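Local coordinates for flagellar basal body rod modification protein (Helicobacter pylori 26695, PDB 4ZZF), which probably acts as a scaffold for flagellar hook assembly, seen here as a truncated form containing its Ig-like domain, at residues I44-E49 against L53-P58; K66-F71 against E112-I117; D74-N77 against E81-P84. All coordinates share one frame; numbering follows the deposited sequence.

Interaction 1: residues I44-E49 against L53-P58; sequences IQILNE and LVKTIP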
loop_
_atom_site.group_PDB
_atom_site.type_symbol
_atom_site.label_atom_id
_atom_site.label_comp_id
_atom_site.label_asym_id
_atom_site.label_seq_id
_atom_site.Cartn_x
_atom_site.Cartn_y
_atom_site.Cartn_z
ATOM N N ILE A 44 -21.962 -20.168 -16.065
ATOM C CA ILE A 44 -20.714 -20.887 -15.790
ATOM C C ILE A 44 -20.477 -22.018 -16.793
ATOM O O ILE A 44 -21.400 -22.779 -17.104
ATOM C CB ILE A 44 -20.744 -21.507 -14.382
ATOM C CG1 ILE A 44 -20.880 -20.423 -13.320
ATOM C CG2 ILE A 44 -19.525 -22.389 -14.147
ATOM C CD1 ILE A 44 -21.259 -20.968 -11.947
ATOM N N GLN A 45 -19.255 -22.143 -17.300
ATOM C CA GLN A 45 -18.905 -23.307 -18.112
ATOM C C GLN A 45 -17.898 -24.196 -17.369
ATOM O O GLN A 45 -16.916 -23.701 -16.806
ATOM C CB GLN A 45 -18.322 -22.897 -19.472
ATOM C CG GLN A 45 -19.221 -22.018 -20.341
ATOM C CD GLN A 45 -19.272 -20.552 -19.864
ATOM O OE1 GLN A 45 -18.238 -19.949 -19.534
ATOM N NE2 GLN A 45 -20.480 -19.981 -19.823
ATOM N N ILE A 46 -18.140 -25.506 -17.385
ATOM C CA ILE A 46 -17.201 -26.475 -16.833
ATOM C C ILE A 46 -16.603 -27.340 -17.938
ATOM O O ILE A 46 -17.319 -28.033 -18.656
ATOM C CB ILE A 46 -17.878 -27.347 -15.793
ATOM C CG1 ILE A 46 -18.624 -26.455 -14.791
ATOM C CG2 ILE A 46 -16.847 -28.237 -15.102
ATOM C CD1 ILE A 46 -19.365 -27.204 -13.700
ATOM N N LEU A 47 -15.283 -27.291 -18.072
ATOM C CA LEU A 47 -14.585 -27.967 -19.158
ATOM C C LEU A 47 -13.693 -29.070 -18.590
ATOM O O LEU A 47 -13.216 -28.950 -17.451
ATOM C CB LEU A 47 -13.733 -26.975 -19.956
ATOM C CG LEU A 47 -14.364 -25.933 -20.905
ATOM C CD1 LEU A 47 -15.495 -25.183 -20.274
ATOM C CD2 LEU A 47 -13.305 -24.939 -21.362
ATOM N N ASN A 48 -13.461 -30.135 -19.368
ATOM C CA ASN A 48 -12.546 -31.185 -18.930
ATOM C C ASN A 48 -11.120 -30.833 -19.333
ATOM O O ASN A 48 -10.886 -29.759 -19.906
ATOM C CB ASN A 48 -12.959 -32.567 -19.475
ATOM C CG ASN A 48 -12.747 -32.727 -20.985
ATOM O OD1 ASN A 48 -12.015 -31.973 -21.634
ATOM N ND2 ASN A 48 -13.381 -33.755 -21.543
ATOM N N GLU A 49 -10.177 -31.738 -19.067
ATOM C CA GLU A 49 -8.765 -31.436 -19.278
ATOM C C GLU A 49 -8.423 -31.186 -20.742
ATOM O O GLU A 49 -7.378 -30.616 -21.051
ATOM C CB GLU A 49 -7.883 -32.555 -18.711
ATOM C CG GLU A 49 -7.427 -32.282 -17.263
ATOM C CD GLU A 49 -6.803 -30.881 -17.071
ATOM O OE1 GLU A 49 -5.857 -30.529 -17.821
ATOM O OE2 GLU A 49 -7.267 -30.122 -16.181
ATOM N N LEU A 53 -16.383 -28.905 -23.351
ATOM C CA LEU A 53 -17.466 -28.489 -22.480
ATOM C C LEU A 53 -18.216 -29.678 -21.900
ATOM O O LEU A 53 -18.748 -30.504 -22.625
ATOM C CB LEU A 53 -18.435 -27.591 -23.240
ATOM C CG LEU A 53 -19.593 -27.005 -22.433
ATOM C CD1 LEU A 53 -19.038 -26.110 -21.367
ATOM C CD2 LEU A 53 -20.536 -26.231 -23.342
ATOM N N VAL A 54 -18.274 -29.751 -20.583
ATOM C CA VAL A 54 -18.956 -30.847 -19.920
ATOM C C VAL A 54 -20.294 -30.419 -19.296
ATOM O O VAL A 54 -21.274 -31.169 -19.312
ATOM C CB VAL A 54 -18.021 -31.465 -18.859
ATOM C CG1 VAL A 54 -18.792 -32.000 -17.664
ATOM C CG2 VAL A 54 -17.181 -32.545 -19.503
ATOM N N LYS A 55 -20.344 -29.203 -18.771
ATOM C CA LYS A 55 -21.523 -28.732 -18.048
ATOM C C LYS A 55 -21.666 -27.220 -18.171
ATOM O O LYS A 55 -20.665 -26.495 -18.234
ATOM C CB LYS A 55 -21.433 -29.132 -16.573
ATOM C CG LYS A 55 -22.647 -28.787 -15.731
ATOM C CD LYS A 55 -23.834 -29.635 -16.150
ATOM C CE LYS A 55 -24.750 -29.940 -14.972
ATOM N NZ LYS A 55 -25.668 -31.087 -15.272
ATOM N N THR A 56 -22.911 -26.753 -18.213
ATOM C CA THR A 56 -23.203 -25.332 -18.196
ATOM C C THR A 56 -24.181 -25.084 -17.076
ATOM O O THR A 56 -25.187 -25.786 -16.951
ATOM C CB THR A 56 -23.787 -24.824 -19.539
ATOM O OG1 THR A 56 -22.822 -25.003 -20.573
ATOM C CG2 THR A 56 -24.108 -23.348 -19.456
ATOM N N ILE A 57 -23.862 -24.103 -16.242
ATOM C CA ILE A 57 -24.734 -23.689 -15.163
ATOM C C ILE A 57 -25.147 -22.238 -15.379
ATOM O O ILE A 57 -24.290 -21.350 -15.388
ATOM C CB ILE A 57 -24.037 -23.827 -13.808
ATOM C CG1 ILE A 57 -23.488 -25.245 -13.636
ATOM C CG2 ILE A 57 -24.970 -23.453 -12.668
ATOM C CD1 ILE A 57 -22.773 -25.433 -12.333
ATOM N N PRO A 58 -26.458 -21.990 -15.563
ATOM C CA PRO A 58 -26.966 -20.627 -15.789
ATOM C C PRO A 58 -26.790 -19.706 -14.577
ATOM O O PRO A 58 -27.046 -20.115 -13.445
ATOM C CB PRO A 58 -28.461 -20.853 -16.088
ATOM C CG PRO A 58 -28.787 -22.167 -15.454
ATOM C CD PRO A 58 -27.532 -22.996 -15.608
#

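Interaction 2: residues K66-F71 against E112-I117; sequences KGYINF and EVESVI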
loop_
_atom_site.group_PDB
_atom_site.type_symbol
_atom_site.label_atom_id
_atom_site.label_comp_id
_atom_site.label_asym_id
_atom_site.label_seq_id
_atom_site.Cartn_x
_atom_site.Cartn_y
_atom_site.Cartn_z
ATOM N N LYS A 66 -22.404 -9.743 -6.478
ATOM C CA LYS A 66 -21.024 -9.477 -6.890
ATOM C C LYS A 66 -20.026 -10.032 -5.868
ATOM O O LYS A 66 -20.419 -10.465 -4.786
ATOM C CB LYS A 66 -20.782 -7.977 -7.074
ATOM C CG LYS A 66 -20.732 -7.187 -5.776
ATOM C CD LYS A 66 -20.488 -5.688 -6.046
ATOM C CE LYS A 66 -19.064 -5.448 -6.532
ATOM N NZ LYS A 66 -18.802 -4.056 -7.007
ATOM N N GLY A 67 -18.738 -10.005 -6.203
ATOM C CA GLY A 67 -17.723 -10.541 -5.312
ATOM C C GLY A 67 -17.649 -12.051 -5.444
ATOM O O GLY A 67 -17.941 -12.597 -6.508
ATOM N N TYR A 68 -17.243 -12.722 -4.368
ATOM C CA TYR A 68 -17.148 -14.177 -4.353
ATOM C C TYR A 68 -18.519 -14.807 -4.150
ATOM O O TYR A 68 -19.225 -14.480 -3.204
ATOM C CB TYR A 68 -16.197 -14.650 -3.253
ATOM C CG TYR A 68 -14.727 -14.394 -3.547
ATOM C CD1 TYR A 68 -14.038 -15.165 -4.476
ATOM C CD2 TYR A 68 -14.031 -13.399 -2.880
ATOM C CE1 TYR A 68 -12.698 -14.943 -4.738
ATOM C CE2 TYR A 68 -12.701 -13.171 -3.128
ATOM C CZ TYR A 68 -12.038 -13.936 -4.057
ATOM O OH TYR A 68 -10.719 -13.681 -4.303
ATOM N N ILE A 69 -18.889 -15.717 -5.039
ATOM C CA ILE A 69 -20.132 -16.465 -4.895
ATOM C C ILE A 69 -19.805 -17.961 -4.876
ATOM O O ILE A 69 -18.982 -18.424 -5.669
ATOM C CB ILE A 69 -21.124 -16.135 -6.034
ATOM C CG1 ILE A 69 -21.379 -14.629 -6.094
ATOM C CG2 ILE A 69 -22.459 -16.865 -5.842
ATOM C CD1 ILE A 69 -22.207 -14.191 -7.298
ATOM N N ASN A 70 -20.427 -18.715 -3.970
ATOM C CA ASN A 70 -20.161 -20.154 -3.886
ATOM C C ASN A 70 -21.164 -20.972 -4.679
ATOM O O ASN A 70 -22.359 -20.709 -4.657
ATOM C CB ASN A 70 -20.150 -20.625 -2.437
ATOM C CG ASN A 70 -19.191 -19.833 -1.593
ATOM O OD1 ASN A 70 -17.989 -19.815 -1.852
ATOM N ND2 ASN A 70 -19.714 -19.155 -0.589
ATOM N N PHE A 71 -20.656 -21.958 -5.396
ATOM C CA PHE A 71 -21.488 -22.797 -6.233
ATOM C C PHE A 71 -21.229 -24.258 -5.919
ATOM O O PHE A 71 -20.250 -24.590 -5.247
ATOM C CB PHE A 71 -21.217 -22.532 -7.710
ATOM C CG PHE A 71 -21.433 -21.098 -8.132
ATOM C CD1 PHE A 71 -22.678 -20.667 -8.555
ATOM C CD2 PHE A 71 -20.379 -20.193 -8.121
ATOM C CE1 PHE A 71 -22.870 -19.359 -8.963
ATOM C CE2 PHE A 71 -20.561 -18.883 -8.520
ATOM C CZ PHE A 71 -21.810 -18.463 -8.939
ATOM N N GLU A 112 -10.249 -10.905 -5.598
ATOM C CA GLU A 112 -9.673 -10.031 -4.604
ATOM C C GLU A 112 -8.935 -10.829 -3.545
ATOM O O GLU A 112 -9.418 -11.859 -3.079
ATOM C CB GLU A 112 -10.743 -9.171 -3.954
ATOM C CG GLU A 112 -10.153 -8.122 -3.027
ATOM C CD GLU A 112 -11.200 -7.160 -2.482
ATOM O OE1 GLU A 112 -12.343 -7.599 -2.217
ATOM O OE2 GLU A 112 -10.865 -5.968 -2.322
ATOM N N VAL A 113 -7.754 -10.356 -3.176
ATOM C CA VAL A 113 -7.049 -10.950 -2.058
ATOM C C VAL A 113 -7.581 -10.389 -0.761
ATOM O O VAL A 113 -7.393 -9.213 -0.466
ATOM C CB VAL A 113 -5.551 -10.704 -2.141
ATOM C CG1 VAL A 113 -4.858 -11.354 -0.945
ATOM C CG2 VAL A 113 -5.016 -11.236 -3.471
ATOM N N GLU A 114 -8.245 -11.231 0.020
ATOM C CA GLU A 114 -8.936 -10.763 1.208
ATOM C C GLU A 114 -8.043 -10.746 2.445
ATOM O O GLU A 114 -8.276 -9.982 3.379
ATOM C CB GLU A 114 -10.166 -11.627 1.466
ATOM C CG GLU A 114 -11.160 -11.587 0.319
ATOM C CD GLU A 114 -12.344 -12.493 0.550
ATOM O OE1 GLU A 114 -12.134 -13.718 0.668
ATOM O OE2 GLU A 114 -13.480 -11.977 0.623
ATOM N N SER A 115 -7.026 -11.592 2.462
ATOM C CA SER A 115 -6.080 -11.569 3.563
ATOM C C SER A 115 -4.844 -12.319 3.139
ATOM O O SER A 115 -4.873 -13.064 2.168
ATOM C CB SER A 115 -6.685 -12.179 4.842
ATOM O OG SER A 115 -6.611 -13.589 4.840
ATOM N N VAL A 116 -3.750 -12.089 3.851
ATOM C CA VAL A 116 -2.538 -12.880 3.696
ATOM C C VAL A 116 -2.324 -13.658 4.978
ATOM O O VAL A 116 -2.336 -13.087 6.062
ATOM C CB VAL A 116 -1.304 -12.009 3.387
ATOM C CG1 VAL A 116 -0.013 -12.800 3.608
ATOM C CG2 VAL A 116 -1.371 -11.494 1.972
ATOM N N ILE A 117 -2.151 -14.965 4.843
ATOM C CA ILE A 117 -1.963 -15.847 5.979
ATOM C C ILE A 117 -0.553 -16.389 5.995
ATOM O O ILE A 117 -0.047 -16.829 4.965
ATOM C CB ILE A 117 -2.922 -17.036 5.931
ATOM C CG1 ILE A 117 -4.363 -16.561 5.970
ATOM C CG2 ILE A 117 -2.633 -18.004 7.076
ATOM C CD1 ILE A 117 -5.335 -17.676 5.728
#

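Interaction 3: residues D74-N77 against E81-P84; sequences DGTN and EKVP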
loop_
_atom_site.group_PDB
_atom_site.type_symbol
_atom_site.label_atom_id
_atom_site.label_comp_id
_atom_site.label_asym_id
_atom_site.label_seq_id
_atom_site.Cartn_x
_atom_site.Cartn_y
_atom_site.Cartn_z
ATOM N N ASP A 74 -22.720 -31.181 -9.229
ATOM C CA ASP A 74 -22.952 -32.571 -8.818
ATOM C C ASP A 74 -22.061 -33.546 -9.571
ATOM O O ASP A 74 -22.081 -34.742 -9.306
ATOM C CB ASP A 74 -24.428 -32.968 -8.998
ATOM C CG ASP A 74 -24.927 -32.800 -10.432
ATOM O OD1 ASP A 74 -24.106 -32.757 -11.371
ATOM O OD2 ASP A 74 -26.157 -32.716 -10.622
ATOM N N GLY A 75 -21.281 -33.028 -10.511
ATOM C CA GLY A 75 -20.365 -33.854 -11.267
ATOM C C GLY A 75 -21.003 -34.532 -12.465
ATOM O O GLY A 75 -20.422 -35.465 -13.030
ATOM N N THR A 76 -22.188 -34.066 -12.860
ATOM C CA THR A 76 -22.863 -34.603 -14.045
ATOM C C THR A 76 -22.661 -33.717 -15.270
ATOM O O THR A 76 -22.468 -32.498 -15.161
ATOM C CB THR A 76 -24.382 -34.786 -13.813
ATOM O OG1 THR A 76 -25.003 -33.506 -13.619
ATOM C CG2 THR A 76 -24.643 -35.677 -12.592
ATOM N N ASN A 77 -22.683 -34.342 -16.443
ATOM C CA ASN A 77 -22.706 -33.586 -17.685
ATOM C C ASN A 77 -24.137 -33.158 -18.014
ATOM O O ASN A 77 -25.048 -33.263 -17.175
ATOM C CB ASN A 77 -22.086 -34.381 -18.842
ATOM C CG ASN A 77 -22.803 -35.701 -19.122
ATOM O OD1 ASN A 77 -23.942 -35.921 -18.703
ATOM N ND2 ASN A 77 -22.126 -36.583 -19.852
ATOM N N GLU A 81 -25.327 -37.579 -16.579
ATOM C CA GLU A 81 -24.376 -38.679 -16.378
ATOM C C GLU A 81 -23.140 -38.215 -15.597
ATOM O O GLU A 81 -22.543 -37.202 -15.954
ATOM C CB GLU A 81 -23.930 -39.232 -17.728
ATOM C CG GLU A 81 -24.941 -39.008 -18.844
ATOM C CD GLU A 81 -24.545 -39.697 -20.143
ATOM O OE1 GLU A 81 -23.322 -39.869 -20.372
ATOM O OE2 GLU A 81 -25.451 -40.050 -20.938
ATOM N N LYS A 82 -22.738 -38.942 -14.556
ATOM C CA LYS A 82 -21.542 -38.552 -13.811
ATOM C C LYS A 82 -20.281 -38.769 -14.637
ATOM O O LYS A 82 -20.024 -39.869 -15.121
ATOM C CB LYS A 82 -21.448 -39.303 -12.479
ATOM C CG LYS A 82 -22.474 -38.812 -11.458
ATOM C CD LYS A 82 -21.945 -38.867 -10.031
ATOM C CE LYS A 82 -22.939 -38.227 -9.064
ATOM N NZ LYS A 82 -22.445 -38.206 -7.653
ATOM N N VAL A 83 -19.504 -37.696 -14.785
ATOM C CA VAL A 83 -18.334 -37.658 -15.662
ATOM C C VAL A 83 -17.091 -38.288 -15.025
ATOM O O VAL A 83 -17.051 -38.481 -13.807
ATOM C CB VAL A 83 -18.019 -36.216 -16.046
ATOM C CG1 VAL A 83 -19.231 -35.587 -16.746
ATOM C CG2 VAL A 83 -17.628 -35.428 -14.795
ATOM N N PRO A 84 -16.072 -38.620 -15.846
ATOM C CA PRO A 84 -14.851 -39.210 -15.273
ATOM C C PRO A 84 -14.180 -38.315 -14.229
ATOM O O PRO A 84 -14.245 -37.088 -14.324
ATOM C CB PRO A 84 -13.932 -39.408 -16.493
ATOM C CG PRO A 84 -14.573 -38.656 -17.612
ATOM C CD PRO A 84 -16.038 -38.622 -17.316
#

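Interaction 1: residues I44-E49 against L53-P58
The planar peptide carbonyl of I46 is met by two backbone N-H groups of the other strand. V54 N lies almost straight out from it, 2.8 Å from I46 O, while K55 N reaches I46 O in the carbonyl plane, on a lone pair, at a longer 3.2 Å. Two residues facing one make a classic beta bulge in the antiparallel hairpin of strands 43-47 and 53-58, within the FlgD Ig-like domain. Regular pairing holds beyond it: I46 N donates to K55 O (2.8 Å), and I44 and I57 exchange a pair of backbone bonds. One face of the hairpin carries I44, I46, K55 and I57. There I46 lies beside K55, pointing the same way. Its CG1 stands anti to the carbonyl carbon (chi1 -50°), and the chain beyond brings I46 CD1 to K55 CB at 4.0 Å and to I57 CD1 at 4.1 Å. W73 of strand 67-73 packs against I46 and K55, whereas K55 NZ bends off to T76 OG1 and N77 O. On the other face, L53 slants across L47 and also meets the aliphatic start of Q45, with L53 CD1 3.8 Å from both L47 CD1 and Q45 CB.

Interaction 2: residues K66-F71 against E112-I117
Y68 reaches E112 through a single hydrogen bond, in which its phenol OH donates to the backbone carbonyl, Y68 OH to E112 O, 2.6 Å. The oxygen sits at the edge of the tyrosine ring, near the ring plane. Seen from the carbonyl, the approach is bent: the C=O...donor angle is 128°, and the hydroxyl lies 30° out of the carbonyl plane. E112 N is also near, 3.1 Å from Y68 OH, but its angle is too poor for a bond.

Van der Waals contact comes from E114, whose side chain runs past Y68 in the opposite direction. E114 CG stands anti to the carbonyl carbon (chi1 -60°) and the chain continues extended, which brings E114 CD to 3.8 Å from Y68 CE2. The carboxylate also places OE2 3.8 Å from Y68 CD2. It meets the ring obliquely. The bond from G128 N to E114 OE1 helps to fix this carboxylate beside the tyrosine.

In the fold, Y68 projects from strand 67-73 of the Ig-like domain to the entrance of strand 115-119, in the separate three-stranded antiparallel sheet that includes 122-127 and 130-133. E114 and S115 both face R126 there, a classic beta bulge.

Further packing surrounds the contact. F30 meets the Y68 ring edge-to-face, and M127 touches the same side chain. Beyond E114, S115 OG bonds to E139 of the second subunit, and V116 and I117 pair with an antiparallel strand of that subunit, carrying the sheet across the interface.

Interaction 3: residues D74-N77 against E81-P84
Two backbone hydrogen bonds tie D74-N77 to E81-P84: N77 N to E81 O at 2.9 Å and V83 N to G75 O at 3.0 Å. They flank the bridged pair T76 and K82, the one beta bridge of this hairpin-like loop. A third bond uses a side chain. With CG set between the backbone N and the carbonyl carbon (chi1 60°), N77 presents OD1 to E81 N at 3.0 Å, the donor standing above the amide carbonyl plane. The same OD1 takes K79 N and G80 N, so one amide oxygen gathers the backbone of the turn.

At the other end D74 forms an Asx turn. Its OD1 accepts from T76 N (2.8 Å) and T76 OG1 (2.5 Å), both from the same face of the carboxylate.

Around this polar frame the buried V83 supplies apolar packing: V83 CG1 rests on N77 CB at 3.7 Å. K82 CG lies 4.0 Å from T76 CG2. The E81 chain crosses the N77 amide, whose plane is turned 45° from the carboxylate.

The loop links strand 67-73 to strand 86-94. W73 NE1, at the end of the former, bonds to T76 O, and Y88 OH of the latter to P84 O.

Overall arrangement
Interactions 1 and 3 are neighbours within the Ig-like domain, their centres about 11 Å apart and on the same side of the chain's centre. K55 NZ of the hairpin probably hydrogen-bonds to T76 OG1 and N77 O of the loop, and V54 CG1 packs on V83 CG1, so the hairpin is tied to the connection between strands 67-73 and 86-94. Interaction 2 lies on the opposite side, its centre about 21 Å from that of interaction 1 and 27 Å from that of interaction 3. Strand 67-73 is common ground: F71 packs on I44 of interaction 1, and the loop of interaction 3 follows directly. Along the chain, interaction 1 closes first, while interaction 3 is nested inside the long loop closed by interaction 2, which joins the domain to the separate three-stranded sheet.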